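Local atomic coordinates of 432aa long hypothetical deoxyribodipyrimidine photolyase (Sulfolobus tokodaii, PDB entry 2E0I), a protein that probably repairs cyclobutane pyrimidine dimers in DNA with light energy, using one bound FAD as catalyst and a second FAD as a likely light-harvesting cofactor. Residues Asp91-Asn96 with Asn117-Lys122; Phe249-Ala254 with Pro343-Gly348; Glu282-Gly287 with Ala296-Leu301. All coordinates share one frame; numbering follows the deposited sequence.

Contact 1 of 3, residues Asp91-Asn96 with Asn117-Lys122; sequences DAIYVN and NGIEFK
Strand 92-96 and strand 120-124, the two strands of a right-handed beta-alpha-beta crossover through helix 101-115, meet here as parallel neighbours, A92 beside E120, I93 beside F121 and Y94 beside K122. The strand axes are 10° apart in direction, and four backbone bonds join the two segments: E120 N to D91 O, I93 N to E120 O (2.8 Å), K122 N to I93 O and V95 N to K122 O (3.0 Å). Thus I93 bonds through N-H to E120 and through C=O to K122, the two residues flanking its partner F121, as in a parallel pair. On the sheet face of I93 and F121, the methyl I93 CG2 sits at the edge of the F121 ring, 3.9 Å from F121 CD1, while I93 CG1 reaches I119 CG2 (3.8 Å). V95 CG2 approaches F121 CZ obliquely at 3.9 Å. C114 of helix 101-115 touches I93, I119 and F121 on this face. On the other face K122 runs alongside Y94, its CB and CG over one ring face and its CD 3.5 Å from Y94 OH. Both polar ends turn to E25, which takes a hydrogen bond from Y94 and a salt bridge from K122. Parallel pairing at the sheet edge belongs to the Rossmann-like alpha/beta domain of photolyases.

Contact 2 of 3, residues Phe249-Ala254 with Pro343-Gly348; sequences FFTLLA and PAINNG. With FAD (flavin-adenine dinucleotide), chain E.
Helix 238-256 and helix 343-353 cross almost at a right angle, the axes of their short segments being 7.9 Å apart at closest approach with a signed crossing angle of 95°. So close an approach rests on small residues: A254 CB meets A344 CB at 3.6 Å, and A344 CB also packs against the carbonyl of F250. G348 presents bare backbone to F250. The F250 ring lays one face against G348 C, near its rim, with F250 CD1 3.4 Å from G348 CA, and the rim of F249 covers part of the opposite face. With CG anti to its own carbonyl carbon (chi1 -78°), F250 turns its ring across G348 and brings an edge to the adenine, where FAD N1A lies in the ring plane, 3.8 Å from F250 CE2. The I345 branch CG2 reaches between the two ends of the cofactor, 3.5 Å from FAD C2A of the adenine and 3.5 Å from FAD N1 of the flavin. N346 faces the flavin: its CB lies against FAD O4 and N346 OD1 is 3.2 Å from FAD N5, while ND2 is held by E331 O. Contact with both adenine and isoalloxazine agrees with the folded, U-shaped FAD in the helical catalytic domain of the photolyase family.

Contact 3 of 3, residues Glu282-Gly287 with Ala296-Leu301; sequences EAWKEG and AGMRML
One face of the W284 indole is taken by the methyl of M298: M298 CE stands 3.3 Å from the centroid of the six-membered ring and 3° off its normal, a CH-pi contact. M298 SD, 4.1 Å from the same centroid and 28° off the normal, adds a Met-aromatic contact. The methionine bends at both chi2 and chi3, which folds the methyl back over the indole, and M298 also packs against the W284 carbonyl. At the edge of the second flat group, the R299 guanidinium, lies the carbonyl of G287. R299 grips that single oxygen side-on, with R299 NE 3.2 Å and R299 NH2 3.1 Å from G287 O. Both nitrogens come from the same face of the carbonyl plane and well above it, so neither uses an in-plane lone pair, and both N-H bonds are bent. R299 NH2 also pairs with E387, which adds a second hold on the guanidinium. G287, just after helix 278-286, has positive phi and closes its last turn in a Schellman motif; G287 CA lies 4.0 Å from M298 CB. W284 NE1 is hydrogen-bonded to V315 O, which with the methionine on its face limits the turning of the indole. With segment axes 66° apart, these are two consecutive helices packed through the Schellman-capped end of the first, within the helical FAD-binding domain.

Contact 1 lies in the N-terminal alpha/beta part and closes before contacts 2 and 3 in the FAD-binding part begin. It belongs to the five-stranded parallel sheet, where strand 120-124 forms an edge; its centre is about 28 Å from that of contact 2 and about 45 Å from that of contact 3, on the opposite side of the chain's centre from contact 3. Contacts 2 and 3 have centres about 24 Å apart and nearest atoms about 9 Å apart. Helix 238-256 opens contact 2, both helices of contact 3 follow, and helix 343-353 then returns to complete contact 2. Residues far apart in sequence therefore meet at the FAD of contact 2, while contact 3 joins near neighbours in sequence.

Contact 1 of 3, residues Asp91-Asn96 with Asn117-Lys122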
loop_
_atom_site.group_PDB
_atom_site.type_symbol
_atom_site.label_atom_id
_atom_site.label_comp_id
_atom_site.label_asym_id
_atom_site.label_seq_id
_atom_site.Cartn_x
_atom_site.Cartn_y
_atom_site.Cartn_z
ATOM N N ASP A 91 -13.886 29.115 -8.187
ATOM C CA ASP A 91 -13.758 29.824 -6.908
ATOM C C ASP A 91 -12.767 29.227 -5.931
ATOM O O ASP A 91 -11.868 29.912 -5.426
ATOM C CB ASP A 91 -15.110 29.892 -6.217
ATOM C CG ASP A 91 -15.977 30.988 -6.763
ATOM O OD1 ASP A 91 -15.864 31.302 -7.980
ATOM O OD2 ASP A 91 -16.778 31.526 -5.965
ATOM N N ALA A 92 -12.958 27.945 -5.643
ATOM C CA ALA A 92 -12.103 27.233 -4.715
ATOM C C ALA A 92 -11.851 25.812 -5.202
ATOM O O ALA A 92 -12.540 25.300 -6.091
ATOM C CB ALA A 92 -12.753 27.211 -3.330
ATOM N N ILE A 93 -10.839 25.190 -4.611
ATOM C CA ILE A 93 -10.464 23.822 -4.930
ATOM C C ILE A 93 -10.261 23.102 -3.608
ATOM O O ILE A 93 -9.495 23.563 -2.759
ATOM C CB ILE A 93 -9.157 23.781 -5.749
ATOM C CG1 ILE A 93 -9.424 24.270 -7.183
ATOM C CG2 ILE A 93 -8.578 22.376 -5.725
ATOM C CD1 ILE A 93 -8.182 24.338 -8.049
ATOM N N TYR A 94 -10.961 21.986 -3.425
ATOM C CA TYR A 94 -10.840 21.224 -2.189
ATOM C C TYR A 94 -10.157 19.886 -2.428
ATOM O O TYR A 94 -10.320 19.285 -3.483
ATOM C CB TYR A 94 -12.218 20.963 -1.582
ATOM C CG TYR A 94 -12.940 22.175 -1.039
ATOM C CD1 TYR A 94 -13.443 23.150 -1.891
ATOM C CD2 TYR A 94 -13.129 22.336 0.333
ATOM C CE1 TYR A 94 -14.113 24.255 -1.394
ATOM C CE2 TYR A 94 -13.798 23.437 0.842
ATOM C CZ TYR A 94 -14.285 24.394 -0.025
ATOM O OH TYR A 94 -14.923 25.502 0.476
ATOM N N VAL A 95 -9.386 19.427 -1.447
ATOM C CA VAL A 95 -8.704 18.132 -1.528
ATOM C C VAL A 95 -8.357 17.635 -0.141
ATOM O O VAL A 95 -8.558 18.321 0.856
ATOM C CB VAL A 95 -7.369 18.188 -2.314
ATOM C CG1 VAL A 95 -7.599 18.789 -3.679
ATOM C CG2 VAL A 95 -6.330 18.974 -1.535
ATOM N N ASN A 96 -7.829 16.425 -0.092
ATOM C CA ASN A 96 -7.401 15.830 1.158
ATOM C C ASN A 96 -5.888 15.726 1.034
ATOM O O ASN A 96 -5.378 15.063 0.138
ATOM C CB ASN A 96 -8.024 14.443 1.324
ATOM C CG ASN A 96 -9.476 14.506 1.735
ATOM O OD1 ASN A 96 -10.305 13.760 1.228
ATOM N ND2 ASN A 96 -9.789 15.388 2.674
ATOM N N ASN A 117 -4.437 33.341 -9.170
ATOM C CA ASN A 117 -5.632 33.231 -9.997
ATOM C C ASN A 117 -6.835 33.513 -9.140
ATOM O O ASN A 117 -7.972 33.511 -9.617
ATOM C CB ASN A 117 -5.748 31.831 -10.596
ATOM C CG ASN A 117 -4.928 31.667 -11.856
ATOM O OD1 ASN A 117 -5.363 32.047 -12.947
ATOM N ND2 ASN A 117 -3.723 31.107 -11.711
ATOM N N GLY A 118 -6.568 33.747 -7.863
ATOM C CA GLY A 118 -7.634 34.040 -6.928
ATOM C C GLY A 118 -8.516 32.854 -6.587
ATOM O O GLY A 118 -9.708 33.019 -6.307
ATOM N N ILE A 119 -7.933 31.659 -6.612
ATOM C CA ILE A 119 -8.678 30.449 -6.299
ATOM C C ILE A 119 -8.298 30.024 -4.897
ATOM O O ILE A 119 -7.118 29.898 -4.587
ATOM C CB ILE A 119 -8.325 29.310 -7.264
ATOM C CG1 ILE A 119 -8.567 29.766 -8.703
ATOM C CG2 ILE A 119 -9.158 28.072 -6.937
ATOM C CD1 ILE A 119 -8.102 28.762 -9.748
ATOM N N GLU A 120 -9.289 29.814 -4.041
ATOM C CA GLU A 120 -8.982 29.387 -2.686
ATOM C C GLU A 120 -8.617 27.891 -2.705
ATOM O O GLU A 120 -9.328 27.079 -3.298
ATOM C CB GLU A 120 -10.177 29.637 -1.771
ATOM C CG GLU A 120 -9.756 29.919 -0.348
ATOM C CD GLU A 120 -10.924 30.020 0.616
ATOM O OE1 GLU A 120 -10.667 30.173 1.838
ATOM O OE2 GLU A 120 -12.095 29.945 0.155
ATOM N N PHE A 121 -7.501 27.528 -2.078
ATOM C CA PHE A 121 -7.067 26.130 -2.049
ATOM C C PHE A 121 -7.168 25.573 -0.649
ATOM O O PHE A 121 -6.381 25.920 0.221
ATOM C CB PHE A 121 -5.623 26.006 -2.528
ATOM C CG PHE A 121 -5.122 24.593 -2.585
ATOM C CD1 PHE A 121 -5.769 23.648 -3.375
ATOM C CD2 PHE A 121 -3.987 24.214 -1.879
ATOM C CE1 PHE A 121 -5.287 22.345 -3.460
ATOM C CE2 PHE A 121 -3.499 22.920 -1.957
ATOM C CZ PHE A 121 -4.148 21.979 -2.750
ATOM N N LYS A 122 -8.121 24.675 -0.448
ATOM C CA LYS A 122 -8.355 24.097 0.867
ATOM C C LYS A 122 -8.035 22.599 0.946
ATOM O O LYS A 122 -8.648 21.792 0.248
ATOM C CB LYS A 122 -9.818 24.374 1.264
ATOM C CG LYS A 122 -10.269 25.790 0.865
ATOM C CD LYS A 122 -11.634 26.187 1.415
ATOM C CE LYS A 122 -11.554 26.609 2.874
ATOM N NZ LYS A 122 -12.875 27.065 3.396
#

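Contact 2 of 3, residues Phe249-Ala254 with Pro343-Gly348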
loop_
_atom_site.group_PDB
_atom_site.type_symbol
_atom_site.label_atom_id
_atom_site.label_comp_id
_atom_site.label_asym_id
_atom_site.label_seq_id
_atom_site.Cartn_x
_atom_site.Cartn_y
_atom_site.Cartn_z
ATOM N N PHE A 249 1.091 4.990 11.779
ATOM C CA PHE A 249 2.461 5.050 12.244
ATOM C C PHE A 249 3.484 5.193 11.129
ATOM O O PHE A 249 4.317 6.102 11.152
ATOM C CB PHE A 249 2.814 3.822 13.062
ATOM C CG PHE A 249 4.191 3.879 13.641
ATOM C CD1 PHE A 249 4.490 4.772 14.667
ATOM C CD2 PHE A 249 5.212 3.096 13.115
ATOM C CE1 PHE A 249 5.785 4.890 15.157
ATOM C CE2 PHE A 249 6.517 3.207 13.599
ATOM C CZ PHE A 249 6.804 4.106 14.620
ATOM N N PHE A 250 3.442 4.294 10.157
ATOM C CA PHE A 250 4.402 4.368 9.073
ATOM C C PHE A 250 4.230 5.600 8.195
ATOM O O PHE A 250 5.214 6.173 7.731
ATOM C CB PHE A 250 4.353 3.103 8.231
ATOM C CG PHE A 250 5.053 1.927 8.862
ATOM C CD1 PHE A 250 6.351 2.051 9.346
ATOM C CD2 PHE A 250 4.426 0.689 8.946
ATOM C CE1 PHE A 250 7.012 0.963 9.907
ATOM C CE2 PHE A 250 5.088 -0.410 9.506
ATOM C CZ PHE A 250 6.384 -0.269 9.988
ATOM N N THR A 251 2.992 6.018 7.978
ATOM C CA THR A 251 2.711 7.204 7.173
ATOM C C THR A 251 3.335 8.431 7.837
ATOM O O THR A 251 4.065 9.190 7.191
ATOM C CB THR A 251 1.187 7.433 7.043
ATOM O OG1 THR A 251 0.621 6.376 6.264
ATOM C CG2 THR A 251 0.883 8.782 6.402
ATOM N N LEU A 252 3.035 8.620 9.126
ATOM C CA LEU A 252 3.556 9.745 9.899
ATOM C C LEU A 252 5.073 9.655 10.044
ATOM O O LEU A 252 5.776 10.660 9.983
ATOM C CB LEU A 252 2.887 9.779 11.272
ATOM C CG LEU A 252 1.426 10.230 11.234
ATOM C CD1 LEU A 252 0.849 10.197 12.628
ATOM C CD2 LEU A 252 1.334 11.638 10.662
ATOM N N LEU A 253 5.579 8.445 10.232
ATOM C CA LEU A 253 7.011 8.268 10.341
ATOM C C LEU A 253 7.645 8.883 9.092
ATOM O O LEU A 253 8.567 9.686 9.178
ATOM C CB LEU A 253 7.353 6.786 10.417
ATOM C CG LEU A 253 8.829 6.491 10.677
ATOM C CD1 LEU A 253 9.206 6.982 12.065
ATOM C CD2 LEU A 253 9.070 4.999 10.593
ATOM N N ALA A 254 7.125 8.511 7.929
ATOM C CA ALA A 254 7.647 9.014 6.666
ATOM C C ALA A 254 7.384 10.498 6.509
ATOM O O ALA A 254 8.204 11.232 5.966
ATOM C CB ALA A 254 7.028 8.254 5.501
ATOM N N PRO A 343 3.568 3.926 -0.679
ATOM C CA PRO A 343 4.957 4.362 -0.503
ATOM C C PRO A 343 5.489 4.316 0.925
ATOM O O PRO A 343 6.495 3.659 1.185
ATOM C CB PRO A 343 4.947 5.773 -1.082
ATOM C CG PRO A 343 3.918 5.681 -2.162
ATOM C CD PRO A 343 2.817 4.897 -1.498
ATOM N N ALA A 344 4.808 4.993 1.847
ATOM C CA ALA A 344 5.260 5.036 3.245
ATOM C C ALA A 344 5.125 3.717 3.986
ATOM O O ALA A 344 6.022 3.306 4.719
ATOM C CB ALA A 344 4.515 6.119 4.006
ATOM N N ILE A 345 3.993 3.053 3.805
ATOM C CA ILE A 345 3.782 1.788 4.475
ATOM C C ILE A 345 4.740 0.731 3.927
ATOM O O ILE A 345 5.316 -0.038 4.694
ATOM C CB ILE A 345 2.301 1.349 4.342
ATOM C CG1 ILE A 345 1.410 2.419 4.997
ATOM C CG2 ILE A 345 2.085 -0.011 4.990
ATOM C CD1 ILE A 345 -0.068 2.136 4.958
ATOM N N ASN A 346 4.939 0.705 2.613
ATOM C CA ASN A 346 5.857 -0.265 2.026
ATOM C C ASN A 346 7.282 0.027 2.511
ATOM O O ASN A 346 8.002 -0.880 2.943
ATOM C CB ASN A 346 5.801 -0.210 0.494
ATOM C CG ASN A 346 6.648 -1.297 -0.164
ATOM O OD1 ASN A 346 6.538 -2.475 0.169
ATOM N ND2 ASN A 346 7.493 -0.901 -1.106
ATOM N N ASN A 347 7.684 1.296 2.451
ATOM C CA ASN A 347 9.019 1.687 2.890
ATOM C C ASN A 347 9.255 1.340 4.363
ATOM O O ASN A 347 10.271 0.716 4.714
ATOM C CB ASN A 347 9.216 3.186 2.689
ATOM C CG ASN A 347 10.632 3.621 2.988
ATOM O OD1 ASN A 347 11.062 3.644 4.148
ATOM N ND2 ASN A 347 11.383 3.952 1.938
ATOM N N GLY A 348 8.307 1.744 5.211
ATOM C CA GLY A 348 8.405 1.497 6.637
ATOM C C GLY A 348 8.639 0.044 6.951
ATOM O O GLY A 348 9.522 -0.310 7.740
HETATM P PA FAD E . -4.765 -8.338 7.450
HETATM O O1A FAD E . -6.100 -8.918 7.178
HETATM O O2A FAD E . -3.881 -8.726 8.571
HETATM O O5B FAD E . -5.331 -6.956 8.054
HETATM C C5B FAD E . -4.574 -6.170 8.976
HETATM C C4B FAD E . -4.675 -4.689 8.605
HETATM O O4B FAD E . -3.910 -3.869 9.504
HETATM C C3B FAD E . -4.101 -4.472 7.204
HETATM O O3B FAD E . -5.176 -4.499 6.260
HETATM C C2B FAD E . -3.599 -3.035 7.325
HETATM O O2B FAD E . -4.705 -2.131 7.296
HETATM C C1B FAD E . -2.991 -3.080 8.727
HETATM N N9A FAD E . -1.660 -3.733 8.734
HETATM C C8A FAD E . -1.392 -5.003 9.030
HETATM N N7A FAD E . -0.074 -5.195 9.019
HETATM C C5A FAD E . 0.504 -4.038 8.710
HETATM C C6A FAD E . 1.818 -3.612 8.545
HETATM N N6A FAD E . 2.835 -4.447 8.729
HETATM N N1A FAD E . 2.051 -2.335 8.204
HETATM C C2A FAD E . 1.062 -1.475 8.026
HETATM N N3A FAD E . -0.198 -1.845 8.180
HETATM C C4A FAD E . -0.507 -3.106 8.519
HETATM N N1 FAD E . 0.625 -2.782 3.322
HETATM C C2 FAD E . 0.092 -1.893 2.380
HETATM O O2 FAD E . -1.079 -1.527 2.455
HETATM N N3 FAD E . 0.881 -1.456 1.308
HETATM C C4 FAD E . 2.195 -1.921 1.185
HETATM O O4 FAD E . 2.906 -1.494 0.277
HETATM C C4X FAD E . 2.713 -2.817 2.114
HETATM N N5 FAD E . 3.998 -3.339 1.927
HETATM C C5X FAD E . 4.542 -4.226 2.864
HETATM C C6 FAD E . 5.828 -4.719 2.665
HETATM C C7 FAD E . 6.395 -5.572 3.606
HETATM C C7M FAD E . 7.822 -6.074 3.377
HETATM C C8 FAD E . 5.670 -5.937 4.739
HETATM C C8M FAD E . 6.276 -6.852 5.806
HETATM C C9 FAD E . 4.383 -5.440 4.928
HETATM C C9A FAD E . 3.810 -4.576 3.998
HETATM N N10 FAD E . 2.519 -4.050 4.188
HETATM C C10 FAD E . 1.939 -3.250 3.189
HETATM C "C1'" FAD E . 1.752 -4.370 5.419
HETATM C "C2'" FAD E . 0.838 -5.598 5.401
HETATM O "O2'" FAD E . 1.565 -6.757 4.985
HETATM C "C3'" FAD E . -0.393 -5.402 4.512
HETATM O "O3'" FAD E . -1.077 -4.211 4.910
HETATM C "C4'" FAD E . -1.361 -6.580 4.634
HETATM O "O4'" FAD E . -0.698 -7.801 4.293
HETATM C "C5'" FAD E . -2.573 -6.392 3.720
HETATM O "O5'" FAD E . -3.431 -7.539 3.756
HETATM P P FAD E . -4.718 -7.600 4.722
HETATM O O1P FAD E . -5.496 -6.357 4.524
HETATM O O2P FAD E . -5.390 -8.894 4.470
HETATM O O3P FAD E . -4.074 -7.586 6.201
#

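Contact 3 of 3, residues Glu282-Gly287 with Ala296-Leu301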
loop_
_atom_site.group_PDB
_atom_site.type_symbol
_atom_site.label_atom_id
_atom_site.label_comp_id
_atom_site.label_asym_id
_atom_site.label_seq_id
_atom_site.Cartn_x
_atom_site.Cartn_y
_atom_site.Cartn_z
ATOM N N GLU A 282 17.299 -12.039 -9.088
ATOM C CA GLU A 282 16.462 -12.496 -10.181
ATOM C C GLU A 282 15.732 -13.767 -9.769
ATOM O O GLU A 282 14.572 -13.975 -10.132
ATOM C CB GLU A 282 17.318 -12.754 -11.411
ATOM C CG GLU A 282 16.524 -12.835 -12.696
ATOM C CD GLU A 282 16.327 -11.478 -13.365
ATOM O OE1 GLU A 282 15.918 -10.517 -12.668
ATOM O OE2 GLU A 282 16.577 -11.377 -14.595
ATOM N N ALA A 283 16.420 -14.608 -8.999
ATOM C CA ALA A 283 15.855 -15.860 -8.511
ATOM C C ALA A 283 14.739 -15.570 -7.508
ATOM O O ALA A 283 13.718 -16.258 -7.476
ATOM C CB ALA A 283 16.932 -16.685 -7.856
ATOM N N TRP A 284 14.943 -14.541 -6.692
ATOM C CA TRP A 284 13.973 -14.127 -5.684
ATOM C C TRP A 284 12.678 -13.626 -6.336
ATOM O O TRP A 284 11.585 -13.988 -5.915
ATOM C CB TRP A 284 14.586 -13.022 -4.822
ATOM C CG TRP A 284 13.696 -12.475 -3.755
ATOM C CD1 TRP A 284 13.400 -13.049 -2.553
ATOM C CD2 TRP A 284 12.999 -11.229 -3.786
ATOM N NE1 TRP A 284 12.566 -12.237 -1.833
ATOM C CE2 TRP A 284 12.301 -11.110 -2.565
ATOM C CE3 TRP A 284 12.893 -10.199 -4.731
ATOM C CZ2 TRP A 284 11.509 -9.999 -2.258
ATOM C CZ3 TRP A 284 12.107 -9.096 -4.426
ATOM C CH2 TRP A 284 11.424 -9.004 -3.197
ATOM N N LYS A 285 12.796 -12.799 -7.370
ATOM C CA LYS A 285 11.613 -12.277 -8.035
ATOM C C LYS A 285 10.820 -13.366 -8.732
ATOM O O LYS A 285 9.606 -13.264 -8.857
ATOM C CB LYS A 285 11.986 -11.200 -9.053
ATOM C CG LYS A 285 12.545 -9.937 -8.440
ATOM C CD LYS A 285 12.900 -8.892 -9.489
ATOM C CE LYS A 285 14.006 -9.375 -10.394
ATOM N NZ LYS A 285 14.338 -8.383 -11.449
ATOM N N GLU A 286 11.498 -14.414 -9.182
ATOM C CA GLU A 286 10.821 -15.492 -9.891
ATOM C C GLU A 286 10.319 -16.594 -8.987
ATOM O O GLU A 286 9.569 -17.459 -9.423
ATOM C CB GLU A 286 11.760 -16.104 -10.918
ATOM C CG GLU A 286 12.069 -15.208 -12.099
ATOM C CD GLU A 286 13.372 -15.599 -12.795
ATOM O OE1 GLU A 286 13.773 -16.794 -12.697
ATOM O OE2 GLU A 286 13.985 -14.709 -13.441
ATOM N N GLY A 287 10.730 -16.573 -7.728
ATOM C CA GLY A 287 10.306 -17.621 -6.827
ATOM C C GLY A 287 11.014 -18.912 -7.189
ATOM O O GLY A 287 10.426 -19.991 -7.104
ATOM N N ALA A 296 6.672 -19.863 -2.889
ATOM C CA ALA A 296 5.227 -19.777 -2.948
ATOM C C ALA A 296 4.822 -18.317 -2.813
ATOM O O ALA A 296 4.007 -17.812 -3.592
ATOM C CB ALA A 296 4.614 -20.596 -1.845
ATOM N N GLY A 297 5.403 -17.634 -1.832
ATOM C CA GLY A 297 5.084 -16.233 -1.629
ATOM C C GLY A 297 5.277 -15.380 -2.874
ATOM O O GLY A 297 4.335 -14.747 -3.355
ATOM N N MET A 298 6.494 -15.361 -3.407
ATOM C CA MET A 298 6.783 -14.561 -4.584
ATOM C C MET A 298 5.886 -14.914 -5.754
ATOM O O MET A 298 5.360 -14.025 -6.432
ATOM C CB MET A 298 8.249 -14.712 -4.982
ATOM C CG MET A 298 9.228 -14.256 -3.900
ATOM S SD MET A 298 8.946 -12.576 -3.292
ATOM C CE MET A 298 9.506 -11.577 -4.721
ATOM N N ARG A 299 5.692 -16.205 -5.994
ATOM C CA ARG A 299 4.854 -16.608 -7.110
ATOM C C ARG A 299 3.437 -16.102 -6.939
ATOM O O ARG A 299 2.848 -15.588 -7.892
ATOM C CB ARG A 299 4.871 -18.121 -7.287
ATOM C CG ARG A 299 6.206 -18.610 -7.763
ATOM C CD ARG A 299 6.189 -20.068 -8.122
ATOM N NE ARG A 299 7.552 -20.557 -8.312
ATOM C CZ ARG A 299 7.852 -21.776 -8.740
ATOM N NH1 ARG A 299 6.876 -22.631 -9.031
ATOM N NH2 ARG A 299 9.124 -22.149 -8.857
ATOM N N MET A 300 2.886 -16.233 -5.736
ATOM C CA MET A 300 1.540 -15.745 -5.510
ATOM C C MET A 300 1.511 -14.247 -5.792
ATOM O O MET A 300 0.726 -13.776 -6.614
ATOM C CB MET A 300 1.083 -15.993 -4.078
ATOM C CG MET A 300 -0.352 -15.542 -3.881
ATOM S SD MET A 300 -1.023 -15.711 -2.226
ATOM C CE MET A 300 -2.514 -14.747 -2.433
ATOM N N LEU A 301 2.380 -13.503 -5.111
ATOM C CA LEU A 301 2.461 -12.062 -5.291
ATOM C C LEU A 301 2.511 -11.700 -6.774
ATOM O O LEU A 301 1.799 -10.806 -7.214
ATOM C CB LEU A 301 3.706 -11.511 -4.576
ATOM C CG LEU A 301 4.242 -10.133 -5.005
ATOM C CD1 LEU A 301 3.231 -9.054 -4.657
ATOM C CD2 LEU A 301 5.581 -9.854 -4.326
#